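Local coordinates for protein putative NADPH:quinone reductase (Bacillus thuringiensis, PDB 3GMS) that is of unproven function but probably reduces quinones with NADPH and belongs to the medium-chain, alcohol dehydrogenase-like reductases, at residues 9-14 with 19-24; 38-43 with 117-122; 131-136 with 281-286; 192-195 with 200-203; 250-255 with 261-266. One frame throughout, in Å; residues are numbered along the deposited sequence.

The five contacts follow the chain in the order 1, 2, 3, with interactions 4 and 5 falling between the two helical segments of interaction 3. Interaction 1 ties the antiparallel sheet of strands 4-10 and 20-26, and interaction 2 sets helix 119-122 against strand 34-43 of the mixed sheet; their centres lie about 23 Å apart. Interactions 4 and 5, about 20 Å apart between centres, sit at opposite edges, strands 192-195 and 262-265, of the six-stranded parallel Rossmann-like sheet. Interaction 3 joins helices 127-139 and 277-292, and touches interaction 5 where Phe266 packs on Thr131, Val134 and Thr135. The contacts thus span both the GroES-like part and the fold that in relatives binds the nucleotide.

Interaction 1 (9-14 with 19-24); sequences QFHKFG and VLQVEY
Glu23 draws together side chains from both segments. His11 NE2 donates to Glu23 OE2 at 2.6 Å, in the plane of the imidazole and on the syn lone pair of the oxygen, with ring and carboxylate only 25° apart. The other oxygen, OE1, takes Gln9 NE2 at 2.7 Å, also on its syn side but well out of the carboxylate plane, and this bond is more bent, 136° at the hydrogen. Gln21 NE2, from Glu23's own strand, reaches Glu23 OE2 on its anti side at 2.5 Å, unusually short, so the exact value is doubtful. Three donors thus meet the carboxylate and would restrict its rotation, an environment that would be expected to favour its charged form. Gln9 is carried there by CG lying anti to the backbone N (chi1 -171°) and by a bend at chi2.

Behind these groups the backbones of Gln9 and Gln21 form an antiparallel hydrogen-bonded pair, with Gln21 N to Gln9 O at 2.7 Å and Gln9 N to Gln21 O at 3.0 Å. Beyond the pair, a water accepts from His11 N and donates to Val19 O. Val19 CB rests 3.4 Å from Lys12 O, while Phe10 CD2 meets Leu20 CD2 on the face away from Glu23. Strands 4-10 and 20-26, joined through helix 16-19, form this two-stranded sheet near the surface; Phe10 also packs on Leu62 and Asn64 of a neighbouring loop.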
# COMPACT_ATOMS: atom_id res chain seq x y z
N GLN A 9 -0.30 11.68 -17.49
CA GLN A 9 -0.22 10.53 -18.37
C GLN A 9 1.25 10.28 -18.74
O GLN A 9 2.04 11.23 -18.74
CB GLN A 9 -1.01 10.88 -19.65
CG GLN A 9 -1.22 9.77 -20.57
CD GLN A 9 -2.58 9.85 -21.25
OE1 GLN A 9 -3.45 9.04 -20.96
NE2 GLN A 9 -2.75 10.79 -22.16
N PHE A 10 1.60 9.02 -19.01
CA PHE A 10 2.86 8.68 -19.67
C PHE A 10 2.55 7.81 -20.88
O PHE A 10 1.67 6.96 -20.83
CB PHE A 10 3.88 7.96 -18.77
CG PHE A 10 3.33 6.73 -18.06
CD1 PHE A 10 3.70 5.46 -18.48
CD2 PHE A 10 2.50 6.86 -16.94
CE1 PHE A 10 3.21 4.32 -17.83
CE2 PHE A 10 2.00 5.73 -16.29
CZ PHE A 10 2.36 4.46 -16.71
N HIS A 11 3.30 8.06 -21.94
CA HIS A 11 3.08 7.38 -23.23
C HIS A 11 4.12 6.30 -23.47
O HIS A 11 3.93 5.45 -24.33
CB HIS A 11 3.07 8.39 -24.38
CG HIS A 11 1.99 9.41 -24.27
ND1 HIS A 11 0.82 9.34 -25.00
CD2 HIS A 11 1.90 10.53 -23.52
CE1 HIS A 11 0.05 10.37 -24.69
NE2 HIS A 11 0.68 11.11 -23.80
N LYS A 12 5.20 6.33 -22.69
CA LYS A 12 6.21 5.29 -22.71
C LYS A 12 6.61 4.99 -21.28
O LYS A 12 6.46 5.85 -20.39
CB LYS A 12 7.47 5.76 -23.48
CG LYS A 12 7.23 6.22 -24.90
CD LYS A 12 8.61 6.30 -25.58
CE LYS A 12 8.48 6.61 -27.07
NZ LYS A 12 8.09 8.03 -27.33
N PHE A 13 7.11 3.78 -21.04
CA PHE A 13 7.69 3.47 -19.75
C PHE A 13 9.06 4.13 -19.66
O PHE A 13 9.70 4.39 -20.69
CB PHE A 13 7.82 1.95 -19.54
CG PHE A 13 6.50 1.20 -19.58
CD1 PHE A 13 5.48 1.47 -18.66
CD2 PHE A 13 6.31 0.18 -20.53
CE1 PHE A 13 4.27 0.75 -18.70
CE2 PHE A 13 5.10 -0.54 -20.58
CZ PHE A 13 4.08 -0.26 -19.65
N GLY A 14 9.49 4.44 -18.45
CA GLY A 14 10.84 4.96 -18.20
C GLY A 14 10.87 5.63 -16.86
O GLY A 14 9.97 5.42 -16.04
N VAL A 19 9.04 10.72 -18.43
CA VAL A 19 7.84 10.30 -19.18
C VAL A 19 6.50 10.89 -18.75
O VAL A 19 5.56 10.90 -19.54
CB VAL A 19 7.74 8.75 -19.30
CG1 VAL A 19 8.97 8.19 -20.06
CG2 VAL A 19 7.64 8.10 -17.91
N LEU A 20 6.42 11.43 -17.54
CA LEU A 20 5.16 11.98 -17.05
C LEU A 20 4.83 13.29 -17.76
O LEU A 20 5.69 14.17 -17.88
CB LEU A 20 5.18 12.17 -15.53
CG LEU A 20 5.21 10.87 -14.70
CD1 LEU A 20 5.36 11.15 -13.24
CD2 LEU A 20 3.95 10.04 -14.95
N GLN A 21 3.60 13.42 -18.24
CA GLN A 21 3.15 14.66 -18.89
C GLN A 21 1.87 15.18 -18.28
O GLN A 21 1.00 14.40 -17.87
CB GLN A 21 2.90 14.45 -20.39
CG GLN A 21 4.01 13.77 -21.13
CD GLN A 21 3.93 13.98 -22.64
OE1 GLN A 21 4.94 14.31 -23.27
NE2 GLN A 21 2.74 13.81 -23.22
N VAL A 22 1.74 16.50 -18.21
CA VAL A 22 0.49 17.11 -17.78
C VAL A 22 -0.34 17.40 -19.03
O VAL A 22 0.14 18.11 -19.93
CB VAL A 22 0.74 18.43 -17.01
CG1 VAL A 22 -0.57 19.06 -16.62
CG2 VAL A 22 1.64 18.19 -15.80
N GLU A 23 -1.57 16.86 -19.10
CA GLU A 23 -2.39 16.95 -20.30
C GLU A 23 -3.85 17.22 -19.95
O GLU A 23 -4.21 17.25 -18.78
CB GLU A 23 -2.29 15.65 -21.14
CG GLU A 23 -0.87 15.29 -21.65
CD GLU A 23 -0.79 13.92 -22.32
OE1 GLU A 23 -1.84 13.33 -22.64
OE2 GLU A 23 0.32 13.40 -22.53
N TYR A 24 -4.70 17.40 -20.97
CA TYR A 24 -6.11 17.64 -20.78
C TYR A 24 -6.88 16.73 -21.70
O TYR A 24 -6.40 16.38 -22.78
CB TYR A 24 -6.48 19.09 -21.13
CG TYR A 24 -5.90 20.11 -20.19
CD1 TYR A 24 -6.60 20.51 -19.05
CD2 TYR A 24 -4.64 20.68 -20.44
CE1 TYR A 24 -6.08 21.44 -18.18
CE2 TYR A 24 -4.10 21.61 -19.57
CZ TYR A 24 -4.83 21.99 -18.45
OH TYR A 24 -4.32 22.91 -17.58
O HOH W 1 4.98 10.26 -21.99

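Interaction 2 (38-43 with 117-122); sequences RMLVRP and IDDFTA
Val41 and Phe120 make the apolar part of the contact. Val41 CG2 stands over one face of the Phe120 ring in a CH-pi contact, 4.2 Å from the centroid and 19° off the ring normal, while CG1 lies 3.7 Å from Phe120 CD1. With CG1 anti to the backbone N (chi1 174°) and CG2 beside that nitrogen, both methyls of Val41 are presented to the ring. CG2 also rests 3.9 Å from Asp119 CB.

Leu40 contributes a contact of mixed character: its CD1 lies 3.9 Å from Asp119 OD1. The carboxylate is held by polar partners of its own, a salt bridge from Arg89 to OD1 and a hydrogen bond between OD2 and the Tyr332 hydroxyl.

No hydrogen bond crosses between the two segments; within 117-122, Asp118 OD1 accepts from Thr121 N at 2.9 Å, met from above the carboxylate plane, and OD2 from Thr121 OG1 at 2.7 Å, so both oxygens hold the first turn. Asp118 is thus a helix N-cap. On the opposing strand, Leu40 and Val41 both face Val71, a classic beta bulge that turns two consecutive side chains toward helix 119-122 beside the mixed sheet of the GroES-like fold.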
# COMPACT_ATOMS: atom_id res chain seq x y z
N ARG A 38 -14.68 14.05 -8.63
CA ARG A 38 -13.67 15.12 -8.70
C ARG A 38 -12.67 14.89 -7.55
O ARG A 38 -13.05 14.99 -6.39
CB ARG A 38 -14.32 16.52 -8.58
CG ARG A 38 -13.30 17.69 -8.46
CD ARG A 38 -13.98 19.09 -8.31
NE ARG A 38 -15.06 19.06 -7.32
CZ ARG A 38 -14.93 19.31 -6.02
NH1 ARG A 38 -13.74 19.62 -5.50
NH2 ARG A 38 -16.00 19.25 -5.23
N MET A 39 -11.41 14.59 -7.88
CA MET A 39 -10.37 14.26 -6.85
C MET A 39 -9.93 15.47 -6.01
O MET A 39 -9.84 16.60 -6.51
CB MET A 39 -9.15 13.65 -7.54
CG MET A 39 -9.43 12.27 -8.25
SD MET A 39 -10.30 11.04 -7.23
CE MET A 39 -8.89 10.62 -6.13
N LEU A 40 -9.65 15.20 -4.73
CA LEU A 40 -9.17 16.21 -3.82
C LEU A 40 -7.72 15.94 -3.58
O LEU A 40 -6.88 16.82 -3.80
CB LEU A 40 -9.93 16.14 -2.49
CG LEU A 40 -11.43 16.43 -2.62
CD1 LEU A 40 -12.18 16.02 -1.36
CD2 LEU A 40 -11.64 17.93 -2.85
N VAL A 41 -7.40 14.69 -3.20
CA VAL A 41 -6.04 14.39 -2.68
C VAL A 41 -5.67 12.96 -3.09
O VAL A 41 -6.46 12.04 -2.93
CB VAL A 41 -5.97 14.49 -1.15
CG1 VAL A 41 -4.58 14.04 -0.59
CG2 VAL A 41 -6.35 15.89 -0.65
N ARG A 42 -4.46 12.78 -3.62
CA ARG A 42 -3.92 11.39 -3.75
C ARG A 42 -2.51 11.36 -3.18
O ARG A 42 -1.77 12.33 -3.37
CB ARG A 42 -3.79 10.90 -5.22
CG ARG A 42 -4.84 11.43 -6.19
CD ARG A 42 -4.38 12.76 -6.77
NE ARG A 42 -5.28 13.38 -7.75
CZ ARG A 42 -5.57 14.68 -7.80
NH1 ARG A 42 -5.13 15.54 -6.89
NH2 ARG A 42 -6.39 15.13 -8.77
N PRO A 43 -2.11 10.23 -2.55
CA PRO A 43 -0.72 10.09 -2.13
C PRO A 43 0.11 9.73 -3.36
O PRO A 43 -0.42 9.24 -4.37
CB PRO A 43 -0.79 8.90 -1.17
CG PRO A 43 -1.78 7.94 -1.87
CD PRO A 43 -2.86 8.97 -2.39
N ILE A 117 -13.35 11.47 9.07
CA ILE A 117 -12.00 11.17 8.55
C ILE A 117 -11.52 12.25 7.57
O ILE A 117 -12.21 12.55 6.60
CB ILE A 117 -11.99 9.77 7.90
CG1 ILE A 117 -12.29 8.72 9.00
CG2 ILE A 117 -10.68 9.54 7.10
CD1 ILE A 117 -12.06 7.30 8.62
N ASP A 118 -10.39 12.87 7.86
CA ASP A 118 -9.90 13.97 7.00
C ASP A 118 -9.42 13.42 5.64
O ASP A 118 -9.19 12.20 5.51
CB ASP A 118 -8.77 14.75 7.68
CG ASP A 118 -7.48 13.94 7.77
OD1 ASP A 118 -6.68 13.95 6.79
OD2 ASP A 118 -7.24 13.31 8.81
N ASP A 119 -9.31 14.29 4.64
CA ASP A 119 -8.93 13.89 3.27
C ASP A 119 -7.56 13.17 3.22
O ASP A 119 -7.37 12.25 2.43
CB ASP A 119 -8.78 15.10 2.34
CG ASP A 119 -10.08 15.87 2.15
OD1 ASP A 119 -11.18 15.31 2.32
OD2 ASP A 119 -9.97 17.06 1.83
N PHE A 120 -6.60 13.62 4.02
CA PHE A 120 -5.25 13.04 3.90
C PHE A 120 -5.13 11.65 4.52
O PHE A 120 -4.46 10.75 4.01
CB PHE A 120 -4.21 14.01 4.45
CG PHE A 120 -4.09 15.24 3.62
CD1 PHE A 120 -3.13 15.31 2.60
CD2 PHE A 120 -4.97 16.33 3.84
CE1 PHE A 120 -3.03 16.48 1.79
CE2 PHE A 120 -4.86 17.49 3.07
CZ PHE A 120 -3.89 17.57 2.03
N THR A 121 -5.90 11.44 5.58
CA THR A 121 -6.05 10.11 6.15
C THR A 121 -6.79 9.23 5.15
O THR A 121 -6.37 8.11 4.86
CB THR A 121 -6.78 10.21 7.52
OG1 THR A 121 -5.96 10.99 8.38
CG2 THR A 121 -6.98 8.81 8.12
N ALA A 122 -7.94 9.71 4.63
CA ALA A 122 -8.70 8.94 3.67
C ALA A 122 -7.89 8.55 2.43
O ALA A 122 -7.99 7.42 1.90
CB ALA A 122 -9.97 9.73 3.23

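Interaction 3 (131-136 with 281-286); sequences TAWVTC and QETFRH
The CA atoms of Trp133 and Thr283, 8.8 Å apart, are the nearest between the two helical segments, and no hydrogen bond crosses between them. Each backbone keeps its own regular helical bonds, such as Thr135 N to Thr131 O and His286 N to Glu282 O. Thr131 O is gripped twice, since Thr135 OG1 also donates to it at 2.7 Å, from the opposite face of the carbonyl plane to Thr135 N.

Side chains join the two helices, chiefly the Trp133 indole. His286 comes over one face of its six-membered ring, offset toward the rim, with CD2 3.3 Å from Trp133 CZ2 and NE2 3.1 Å from Trp133 CH2. The ring planes make 43° with centroids 4.5 Å apart, an oblique meeting. Both residues have CG anti to the backbone N (Trp133 chi1 178°, His286 chi1 -170°), which extends the rings from their helices toward each other. At the pyrrole end, Thr283 CG2 lies 3.7 Å from Trp133 CD1; its hydroxyl is turned to Lys279 O one turn earlier. Farther round the helix, Arg285 NE and NH2 both hold Glu282 OE2 in a side-on salt bridge.

Trp133 also touches Leu164 of helix 156-168, and Thr283 packs on Trp271 of helix 268-274 and Leu130, so helices 127-139 and 277-292 meet within a larger helical cluster.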
# COMPACT_ATOMS: atom_id res chain seq x y z
N THR A 131 -3.44 -4.16 2.39
CA THR A 131 -2.36 -5.14 2.32
C THR A 131 -1.96 -5.66 3.71
O THR A 131 -1.86 -6.90 3.93
CB THR A 131 -1.13 -4.61 1.55
OG1 THR A 131 -1.52 -4.31 0.20
CG2 THR A 131 -0.02 -5.69 1.50
N ALA A 132 -1.76 -4.74 4.65
CA ALA A 132 -1.37 -5.14 5.99
C ALA A 132 -2.50 -5.97 6.66
O ALA A 132 -2.23 -7.02 7.23
CB ALA A 132 -0.99 -3.90 6.86
N TRP A 133 -3.74 -5.51 6.53
CA TRP A 133 -4.90 -6.19 7.15
C TRP A 133 -5.14 -7.59 6.60
O TRP A 133 -5.36 -8.55 7.37
CB TRP A 133 -6.17 -5.38 6.95
CG TRP A 133 -7.40 -6.08 7.54
CD1 TRP A 133 -8.37 -6.73 6.84
CD2 TRP A 133 -7.76 -6.17 8.91
NE1 TRP A 133 -9.34 -7.21 7.71
CE2 TRP A 133 -8.97 -6.90 8.99
CE3 TRP A 133 -7.18 -5.70 10.10
CZ2 TRP A 133 -9.62 -7.18 10.21
CZ3 TRP A 133 -7.83 -5.97 11.32
CH2 TRP A 133 -9.04 -6.71 11.35
N VAL A 134 -5.18 -7.67 5.27
CA VAL A 134 -5.39 -8.94 4.59
C VAL A 134 -4.27 -9.98 4.86
O VAL A 134 -4.57 -11.13 5.19
CB VAL A 134 -5.73 -8.75 3.09
CG1 VAL A 134 -5.81 -10.10 2.38
CG2 VAL A 134 -7.10 -8.06 2.96
N THR A 135 -3.01 -9.58 4.70
CA THR A 135 -1.88 -10.51 4.94
C THR A 135 -1.94 -11.02 6.39
O THR A 135 -1.80 -12.23 6.62
CB THR A 135 -0.49 -9.89 4.58
OG1 THR A 135 -0.32 -8.64 5.28
CG2 THR A 135 -0.36 -9.62 3.02
N CYS A 136 -2.20 -10.13 7.36
CA CYS A 136 -2.34 -10.54 8.77
C CYS A 136 -3.55 -11.45 9.04
O CYS A 136 -3.43 -12.45 9.75
CB CYS A 136 -2.38 -9.33 9.73
SG CYS A 136 -0.76 -8.50 9.89
N GLN A 281 -16.03 -4.28 0.31
CA GLN A 281 -16.62 -3.13 1.02
C GLN A 281 -16.66 -3.30 2.54
O GLN A 281 -16.33 -2.37 3.27
CB GLN A 281 -18.04 -2.83 0.53
CG GLN A 281 -18.15 -2.35 -0.88
CD GLN A 281 -17.69 -0.89 -1.08
OE1 GLN A 281 -17.65 -0.08 -0.14
NE2 GLN A 281 -17.38 -0.57 -2.31
N GLU A 282 -17.05 -4.50 3.02
CA GLU A 282 -17.07 -4.79 4.45
C GLU A 282 -15.71 -4.64 5.08
O GLU A 282 -15.56 -4.17 6.22
CB GLU A 282 -17.53 -6.22 4.67
CG GLU A 282 -19.01 -6.32 4.59
CD GLU A 282 -19.61 -5.68 5.82
OE1 GLU A 282 -19.50 -6.30 6.90
OE2 GLU A 282 -20.13 -4.55 5.71
N THR A 283 -14.69 -5.03 4.33
CA THR A 283 -13.31 -4.93 4.82
C THR A 283 -12.93 -3.45 4.97
O THR A 283 -12.29 -3.06 5.96
CB THR A 283 -12.32 -5.68 3.88
OG1 THR A 283 -12.73 -7.05 3.79
CG2 THR A 283 -10.90 -5.64 4.41
N PHE A 284 -13.33 -2.62 4.01
CA PHE A 284 -13.08 -1.17 4.15
C PHE A 284 -13.85 -0.60 5.34
O PHE A 284 -13.34 0.24 6.07
CB PHE A 284 -13.40 -0.40 2.89
CG PHE A 284 -12.24 -0.30 1.95
CD1 PHE A 284 -12.08 -1.21 0.95
CD2 PHE A 284 -11.26 0.69 2.14
CE1 PHE A 284 -10.97 -1.12 0.07
CE2 PHE A 284 -10.17 0.81 1.28
CZ PHE A 284 -10.03 -0.11 0.24
N ARG A 285 -15.07 -1.09 5.56
CA ARG A 285 -15.85 -0.56 6.70
C ARG A 285 -15.12 -0.81 7.98
O ARG A 285 -15.16 0.01 8.90
CB ARG A 285 -17.28 -1.12 6.72
CG ARG A 285 -18.19 -0.32 5.83
CD ARG A 285 -19.68 -0.67 6.06
NE ARG A 285 -19.98 -1.91 5.37
CZ ARG A 285 -20.22 -2.01 4.06
NH1 ARG A 285 -20.24 -0.93 3.27
NH2 ARG A 285 -20.46 -3.19 3.53
N HIS A 286 -14.42 -1.94 8.03
CA HIS A 286 -13.64 -2.31 9.16
C HIS A 286 -12.41 -1.45 9.40
O HIS A 286 -12.16 -1.05 10.55
CB HIS A 286 -13.24 -3.79 9.14
CG HIS A 286 -12.64 -4.22 10.44
ND1 HIS A 286 -13.37 -4.28 11.61
CD2 HIS A 286 -11.36 -4.46 10.80
CE1 HIS A 286 -12.58 -4.62 12.61
NE2 HIS A 286 -11.36 -4.74 12.14

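Interaction 4 (192-195 with 200-203); sequences YVID and PLYE
Ile194 carries CG1 beside its backbone N (chi1 -49°) and runs extended to CD1, while Leu201 sets CG anti to the backbone N (chi1 172°) and brings its CD1 round with chi2 at 56°. These torsions bring the two terminal methyls to 4.0 Å, Ile194 CD1 against Leu201 CD1, with the side chains crossing at about a right angle. The CB of Ile194 points toward residues 200-203, whereas that of Leu201 does not, and its branched end makes the approach. A looser touch adds Ile194 CG2, 4.4 Å from Pro200 O. No hydrogen bond spans the two segments; the contact rests mainly on the two buried aliphatic side chains, Ile194 and Leu201.

Pro200 occupies the N-cap position of helix 201-208, and its carbonyl accepts from the Thr204 hydroxyl. Ile194 lies on strand 192-195, an outermost strand of the six-stranded parallel sheet, bonded to strand 171-176. Its side chain continues onto Thr204 and Val205 of the helix and Ile173 of the adjacent strand, while Leu201 packs on Val175.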
# COMPACT_ATOMS: atom_id res chain seq x y z
N TYR A 192 10.08 -5.56 19.13
CA TYR A 192 11.52 -5.41 19.01
C TYR A 192 11.84 -4.87 17.62
O TYR A 192 11.10 -5.12 16.66
CB TYR A 192 12.20 -6.79 19.17
CG TYR A 192 13.67 -6.70 19.50
CD1 TYR A 192 14.10 -6.61 20.82
CD2 TYR A 192 14.64 -6.68 18.48
CE1 TYR A 192 15.47 -6.52 21.13
CE2 TYR A 192 16.00 -6.59 18.77
CZ TYR A 192 16.40 -6.51 20.10
OH TYR A 192 17.75 -6.43 20.38
N VAL A 193 12.94 -4.15 17.49
CA VAL A 193 13.36 -3.67 16.20
C VAL A 193 14.76 -4.15 15.98
O VAL A 193 15.67 -3.83 16.76
CB VAL A 193 13.26 -2.11 16.07
CG1 VAL A 193 13.84 -1.63 14.74
CG2 VAL A 193 11.83 -1.65 16.28
N ILE A 194 14.93 -4.95 14.95
CA ILE A 194 16.27 -5.36 14.51
C ILE A 194 16.82 -4.44 13.44
O ILE A 194 16.37 -4.44 12.27
CB ILE A 194 16.31 -6.84 14.02
CG1 ILE A 194 15.62 -7.79 15.02
CG2 ILE A 194 17.75 -7.24 13.66
CD1 ILE A 194 15.64 -9.30 14.60
N ASP A 195 17.84 -3.69 13.83
CA ASP A 195 18.49 -2.77 12.92
C ASP A 195 19.66 -3.51 12.35
O ASP A 195 20.64 -3.76 13.07
CB ASP A 195 18.92 -1.50 13.69
CG ASP A 195 19.78 -0.55 12.87
OD1 ASP A 195 20.14 -0.83 11.71
OD2 ASP A 195 20.10 0.52 13.41
N PRO A 200 22.85 -8.72 13.73
CA PRO A 200 22.66 -9.78 12.72
C PRO A 200 21.22 -10.29 12.70
O PRO A 200 20.65 -10.57 13.75
CB PRO A 200 23.62 -10.90 13.16
CG PRO A 200 23.92 -10.65 14.60
CD PRO A 200 23.69 -9.17 14.87
N LEU A 201 20.61 -10.40 11.52
CA LEU A 201 19.19 -10.78 11.49
C LEU A 201 18.91 -12.17 12.06
O LEU A 201 18.18 -12.29 13.05
CB LEU A 201 18.58 -10.62 10.07
CG LEU A 201 17.15 -11.16 9.86
CD1 LEU A 201 16.14 -10.57 10.85
CD2 LEU A 201 16.72 -10.89 8.40
N TYR A 202 19.47 -13.20 11.44
CA TYR A 202 19.19 -14.59 11.87
C TYR A 202 19.46 -14.83 13.37
O TYR A 202 18.59 -15.30 14.11
CB TYR A 202 19.98 -15.59 11.01
CG TYR A 202 19.79 -17.03 11.44
CD1 TYR A 202 18.64 -17.75 11.07
CD2 TYR A 202 20.73 -17.69 12.24
CE1 TYR A 202 18.44 -19.06 11.46
CE2 TYR A 202 20.54 -19.00 12.64
CZ TYR A 202 19.40 -19.69 12.26
OH TYR A 202 19.19 -20.99 12.66
N GLU A 203 20.65 -14.48 13.82
CA GLU A 203 20.99 -14.75 15.23
C GLU A 203 20.09 -14.03 16.24
O GLU A 203 19.76 -14.59 17.28
CB GLU A 203 22.49 -14.47 15.48
CG GLU A 203 23.43 -15.58 14.93
CD GLU A 203 23.28 -16.97 15.62
OE1 GLU A 203 23.35 -18.01 14.90
OE2 GLU A 203 23.09 -17.04 16.87

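Interaction 5 (250-255 with 261-266); sequences VNWAEI and VHANIF
Ile255 O accepts from Val261 N in the one hydrogen bond across the contact, straight at 179° but weak at 3.4 Å. It joins helix 252-257 to the residue just before strand 262-265.

The rest is apolar. The Trp252 indole reaches the strand with its six-membered ring: Ala263 CB lies in the ring plane at its edge, 3.7 Å from CZ3, and Ile265 CG1 approaches obliquely, 3.6 Å from CH2. The indole and Ile265 cross at about a right angle. CG beside the backbone N (chi1 -60°) swings the ring toward the strand. Over one face sits Val250 CG2 from Trp252's own segment, 3.4 Å above the plane and over its centre. Ile255 also faces Val261 and Ala263, though the placement of its CG2 methyl is uncertain.

Helix 252-257 lies in the beta-alpha-beta unit of strands 237-241 and 262-265, against strand 262-265 at one edge of the parallel sheet. With so weak a polar link, the helix is held to this strand largely by hydrophobic contact, in which the broad tryptophan spans Ala263 and Ile265.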
# COMPACT_ATOMS: atom_id res chain seq x y z
N VAL A 250 14.03 -14.16 -4.26
CA VAL A 250 14.56 -15.05 -3.23
C VAL A 250 14.83 -16.43 -3.82
O VAL A 250 14.29 -16.78 -4.88
CB VAL A 250 13.67 -15.20 -1.96
CG1 VAL A 250 13.42 -13.85 -1.30
CG2 VAL A 250 12.32 -15.91 -2.26
N ASN A 251 15.65 -17.21 -3.13
CA ASN A 251 15.91 -18.58 -3.52
C ASN A 251 14.75 -19.49 -3.07
O ASN A 251 14.84 -20.22 -2.09
CB ASN A 251 17.24 -19.05 -2.96
CG ASN A 251 17.81 -20.24 -3.71
OD1 ASN A 251 17.07 -21.05 -4.29
ND2 ASN A 251 19.13 -20.37 -3.68
N TRP A 252 13.66 -19.46 -3.84
CA TRP A 252 12.46 -20.23 -3.56
C TRP A 252 12.72 -21.72 -3.28
O TRP A 252 12.13 -22.30 -2.36
CB TRP A 252 11.42 -20.09 -4.71
CG TRP A 252 10.95 -18.67 -4.98
CD1 TRP A 252 11.30 -17.88 -6.03
CD2 TRP A 252 10.05 -17.87 -4.17
NE1 TRP A 252 10.70 -16.65 -5.93
CE2 TRP A 252 9.92 -16.62 -4.80
CE3 TRP A 252 9.35 -18.11 -2.98
CZ2 TRP A 252 9.13 -15.59 -4.28
CZ3 TRP A 252 8.54 -17.08 -2.46
CH2 TRP A 252 8.44 -15.84 -3.12
N ALA A 253 13.57 -22.34 -4.09
CA ALA A 253 13.85 -23.78 -3.93
C ALA A 253 14.49 -24.12 -2.57
O ALA A 253 14.07 -25.06 -1.88
CB ALA A 253 14.73 -24.29 -5.10
N GLU A 254 15.50 -23.34 -2.18
CA GLU A 254 16.18 -23.57 -0.91
C GLU A 254 15.31 -23.27 0.29
O GLU A 254 15.34 -23.99 1.29
CB GLU A 254 17.45 -22.74 -0.82
CG GLU A 254 18.47 -23.11 -1.87
CD GLU A 254 19.89 -22.99 -1.37
OE1 GLU A 254 20.75 -23.76 -1.88
OE2 GLU A 254 20.14 -22.14 -0.46
N ILE A 255 14.54 -22.19 0.21
CA ILE A 255 13.65 -21.87 1.31
C ILE A 255 12.78 -23.09 1.63
O ILE A 255 12.58 -23.42 2.80
CB ILE A 255 12.78 -20.61 1.01
CG1 ILE A 255 13.66 -19.36 1.06
CG2 ILE A 255 11.62 -20.51 1.99
CD1 ILE A 255 12.95 -18.12 0.52
N VAL A 261 10.12 -24.19 4.98
CA VAL A 261 9.03 -23.24 5.21
C VAL A 261 8.10 -23.20 4.01
O VAL A 261 8.53 -23.54 2.91
CB VAL A 261 9.52 -21.80 5.55
CG1 VAL A 261 10.55 -21.80 6.69
CG2 VAL A 261 10.05 -21.11 4.37
N HIS A 262 6.85 -22.83 4.25
CA HIS A 262 5.86 -22.59 3.16
C HIS A 262 6.06 -21.18 2.64
O HIS A 262 6.16 -20.26 3.44
CB HIS A 262 4.43 -22.70 3.68
CG HIS A 262 4.15 -23.97 4.41
ND1 HIS A 262 3.69 -24.00 5.71
CD2 HIS A 262 4.29 -25.27 4.03
CE1 HIS A 262 3.53 -25.25 6.09
NE2 HIS A 262 3.90 -26.04 5.10
N ALA A 263 6.15 -21.00 1.32
CA ALA A 263 6.38 -19.67 0.75
C ALA A 263 5.34 -19.29 -0.31
O ALA A 263 4.95 -20.14 -1.11
CB ALA A 263 7.78 -19.57 0.19
N ASN A 264 4.88 -18.05 -0.25
CA ASN A 264 3.89 -17.51 -1.21
C ASN A 264 4.21 -16.08 -1.54
O ASN A 264 5.01 -15.41 -0.86
CB ASN A 264 2.47 -17.55 -0.63
CG ASN A 264 1.95 -18.95 -0.50
OD1 ASN A 264 1.95 -19.53 0.59
ND2 ASN A 264 1.53 -19.53 -1.62
N ILE A 265 3.54 -15.60 -2.60
CA ILE A 265 3.66 -14.23 -3.04
C ILE A 265 2.27 -13.59 -2.90
O ILE A 265 1.28 -14.16 -3.37
CB ILE A 265 4.07 -14.14 -4.55
CG1 ILE A 265 5.42 -14.78 -4.81
CG2 ILE A 265 4.18 -12.68 -4.98
CD1 ILE A 265 5.37 -16.20 -5.30
N PHE A 266 2.20 -12.43 -2.25
CA PHE A 266 0.90 -11.75 -2.10
C PHE A 266 0.78 -10.59 -3.08
O PHE A 266 1.71 -9.77 -3.20
CB PHE A 266 0.70 -11.23 -0.68
CG PHE A 266 -0.60 -10.52 -0.49
CD1 PHE A 266 -1.76 -11.26 -0.18
CD2 PHE A 266 -0.67 -9.12 -0.60
CE1 PHE A 266 -2.98 -10.60 -0.03
CE2 PHE A 266 -1.87 -8.45 -0.47
CZ PHE A 266 -3.04 -9.18 -0.16